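Local coordinates for protein tRNA (cytosine(38)-C(5))-methyltransferase (Schizosaccharomyces pombe, PDB 6FDF) that methylates carbon 5 of cytosine 38 in the anticodon loop of tRNA(Asp), drawing the methyl group from S-adenosyl-L-methionine, at residues Ile36-Asp41 against Leu57-Asp62. Residues are numbered along the deposited sequence; the frame is centred on the assembly and turned at random.
Sequences IVCAID and LAKHMD. With SAH (S-adenosyl-L-homocysteine), chain E.
Leu57 meets Ile36 as it leads into strand 58-60, the edge of a Rossmann-like methyltransferase sheet, parallel to strand 34-41 after a beta-alpha-beta crossover through helix 44-54. Its CD2 lies 3.6 Å from Ile36 O and its CD1 packs on Ile36 CB, while Leu57 O accepts a hydrogen bond from Ala39 N above its carbonyl plane. Ala58 follows, its methyl beside that of Ala39 on the face crossed by helix 44-54, where Tyr50 touches both. Lys59 then bonds twice: its N gives a short bond (2.7 Å) to Ala39 O, nearly in line with the C=O, and its O takes a longer one (3.3 Å) from Asp41 N.

In class I methyltransferases an acidic residue late in the second strand commonly binds the cofactor ribose; here Asp41 OD1 accepts a hydrogen bond from O2' of S-adenosyl-L-homocysteine and OD2 one from O3', both 2.6 Å. An alanine here would probably leave both hydroxyls, Gly19 N and Asn43 N without their carboxylate acceptor. Beyond His60, Met61 bends at chi3 (16°), bringing its CE onto Ile40 CD1; Met61 O approaches adenine C2 at 3.3 Å. Finally, Asp62 OD1 accepts a hydrogen bond from adenine N6 at 2.9 Å.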
loop_
_atom_site.group_PDB
_atom_site.type_symbol
_atom_site.label_atom_id
_atom_site.label_comp_id
_atom_site.label_asym_id
_atom_site.label_seq_id
_atom_site.Cartn_x
_atom_site.Cartn_y
_atom_site.Cartn_z
ATOM N N ILE A 36 6.850 8.151 -15.320
ATOM C CA ILE A 36 5.665 8.639 -14.622
ATOM C C ILE A 36 5.373 10.030 -15.163
ATOM O O ILE A 36 6.064 11.001 -14.827
ATOM C CB ILE A 36 5.851 8.668 -13.091
ATOM C CG1 ILE A 36 6.213 7.283 -12.553
ATOM C CG2 ILE A 36 4.584 9.177 -12.408
ATOM C CD1 ILE A 36 5.215 6.239 -12.880
ATOM N N VAL A 37 4.372 10.126 -16.035
ATOM C CA VAL A 37 4.021 11.414 -16.622
ATOM C C VAL A 37 3.482 12.351 -15.551
ATOM O O VAL A 37 3.796 13.551 -15.530
ATOM C CB VAL A 37 3.013 11.205 -17.765
ATOM C CG1 VAL A 37 2.463 12.535 -18.254
ATOM C CG2 VAL A 37 3.664 10.438 -18.903
ATOM N N CYS A 38 2.666 11.820 -14.646
ATOM C CA CYS A 38 2.080 12.610 -13.577
ATOM C C CYS A 38 1.722 11.667 -12.442
ATOM O O CYS A 38 1.308 10.529 -12.679
ATOM C CB CYS A 38 0.829 13.369 -14.039
ATOM S SG CYS A 38 0.289 14.683 -12.899
ATOM N N ALA A 39 1.888 12.153 -11.220
ATOM C CA ALA A 39 1.403 11.491 -10.017
ATOM C C ALA A 39 0.400 12.437 -9.378
ATOM O O ALA A 39 0.694 13.622 -9.208
ATOM C CB ALA A 39 2.552 11.172 -9.064
ATOM N N ILE A 40 -0.796 11.944 -9.074
ATOM C CA ILE A 40 -1.878 12.811 -8.611
ATOM C C ILE A 40 -2.286 12.406 -7.206
ATOM O O ILE A 40 -2.640 11.245 -6.965
ATOM C CB ILE A 40 -3.084 12.762 -9.559
ATOM C CG1 ILE A 40 -2.671 13.236 -10.954
ATOM C CG2 ILE A 40 -4.200 13.639 -9.023
ATOM C CD1 ILE A 40 -3.819 13.326 -11.931
ATOM N N ASP A 41 -2.256 13.368 -6.286
ATOM C CA ASP A 41 -2.733 13.154 -4.928
ATOM C C ASP A 41 -3.185 14.495 -4.374
ATOM O O ASP A 41 -2.600 15.539 -4.677
ATOM C CB ASP A 41 -1.650 12.522 -4.039
ATOM C CG ASP A 41 -2.224 11.828 -2.811
ATOM O OD1 ASP A 41 -2.848 12.515 -1.973
ATOM O OD2 ASP A 41 -2.055 10.593 -2.691
ATOM N N LEU A 57 7.096 15.336 -9.857
ATOM C CA LEU A 57 6.080 14.704 -10.685
ATOM C C LEU A 57 4.684 14.730 -10.079
ATOM O O LEU A 57 3.709 14.534 -10.816
ATOM C CB LEU A 57 6.456 13.243 -10.978
ATOM C CG LEU A 57 7.809 13.029 -11.662
ATOM C CD1 LEU A 57 8.144 11.536 -11.694
ATOM C CD2 LEU A 57 7.789 13.618 -13.064
ATOM N N ALA A 58 4.558 14.962 -8.772
ATOM C CA ALA A 58 3.275 14.867 -8.085
ATOM C C ALA A 58 2.566 16.211 -8.145
ATOM O O ALA A 58 3.169 17.251 -7.852
ATOM C CB ALA A 58 3.465 14.430 -6.633
ATOM N N LYS A 59 1.290 16.186 -8.523
ATOM C CA LYS A 59 0.472 17.385 -8.616
ATOM C C LYS A 59 -0.758 17.290 -7.724
ATOM O O LYS A 59 -1.364 16.221 -7.586
ATOM C CB LYS A 59 0.017 17.616 -10.065
ATOM C CG LYS A 59 1.052 18.274 -10.961
ATOM C CD LYS A 59 1.060 19.787 -10.785
ATOM C CE LYS A 59 2.409 20.384 -11.155
ATOM N NZ LYS A 59 2.957 21.231 -10.061
ATOM N N HIS A 60 -1.098 18.417 -7.103
ATOM C CA HIS A 60 -2.269 18.522 -6.243
ATOM C C HIS A 60 -3.509 18.651 -7.120
ATOM O O HIS A 60 -3.704 19.677 -7.781
ATOM C CB HIS A 60 -2.140 19.717 -5.304
ATOM C CG HIS A 60 -3.243 19.810 -4.298
ATOM N ND1 HIS A 60 -4.498 20.290 -4.613
ATOM C CD2 HIS A 60 -3.288 19.472 -2.988
ATOM C CE1 HIS A 60 -5.263 20.253 -3.537
ATOM N NE2 HIS A 60 -4.554 19.759 -2.538
ATOM N N MET A 61 -4.360 17.632 -7.113
ATOM C CA MET A 61 -5.561 17.669 -7.934
ATOM C C MET A 61 -6.574 16.674 -7.385
ATOM O O MET A 61 -6.207 15.571 -6.977
ATOM C CB MET A 61 -5.223 17.357 -9.395
ATOM C CG MET A 61 -6.412 17.132 -10.297
ATOM S SD MET A 61 -5.967 17.286 -12.036
ATOM C CE MET A 61 -4.176 17.177 -11.974
ATOM N N ASP A 62 -7.842 17.083 -7.372
ATOM C CA ASP A 62 -8.943 16.216 -6.964
ATOM C C ASP A 62 -9.287 15.304 -8.136
ATOM O O ASP A 62 -9.773 15.770 -9.172
ATOM C CB ASP A 62 -10.141 17.063 -6.537
ATOM C CG ASP A 62 -11.345 16.232 -6.118
ATOM O OD1 ASP A 62 -11.270 14.983 -6.108
ATOM O OD2 ASP A 62 -12.385 16.845 -5.799
HETATM N N SAH E . -0.848 4.169 -3.068
HETATM C CA SAH E . -0.225 5.288 -2.394
HETATM C CB SAH E . -1.127 5.862 -1.299
HETATM C CG SAH E . -2.603 5.602 -1.592
HETATM S SD SAH E . -3.644 5.932 -0.201
HETATM C C SAH E . 1.098 4.873 -1.834
HETATM O O SAH E . 1.507 3.717 -2.079
HETATM O OXT SAH E . 1.733 5.713 -1.161
HETATM C "C5'" SAH E . -4.857 6.834 -1.097
HETATM C "C4'" SAH E . -4.286 8.197 -1.489
HETATM O "O4'" SAH E . -5.223 8.814 -2.352
HETATM C "C3'" SAH E . -4.056 9.129 -0.298
HETATM O "O3'" SAH E . -2.731 9.655 -0.342
HETATM C "C2'" SAH E . -5.039 10.280 -0.523
HETATM O "O2'" SAH E . -4.464 11.550 -0.196
HETATM C "C1'" SAH E . -5.324 10.187 -2.017
HETATM N N9 SAH E . -6.686 10.605 -2.409
HETATM C C8 SAH E . -7.852 10.251 -1.832
HETATM N N7 SAH E . -8.897 10.831 -2.472
HETATM C C5 SAH E . -8.408 11.574 -3.485
HETATM C C6 SAH E . -8.963 12.438 -4.546
HETATM N N6 SAH E . -10.296 12.629 -4.656
HETATM N N1 SAH E . -8.083 13.023 -5.392
HETATM C C2 SAH E . -6.755 12.838 -5.291
HETATM N N3 SAH E . -6.181 12.065 -4.350
HETATM C C4 SAH E . -6.947 11.425 -3.429
#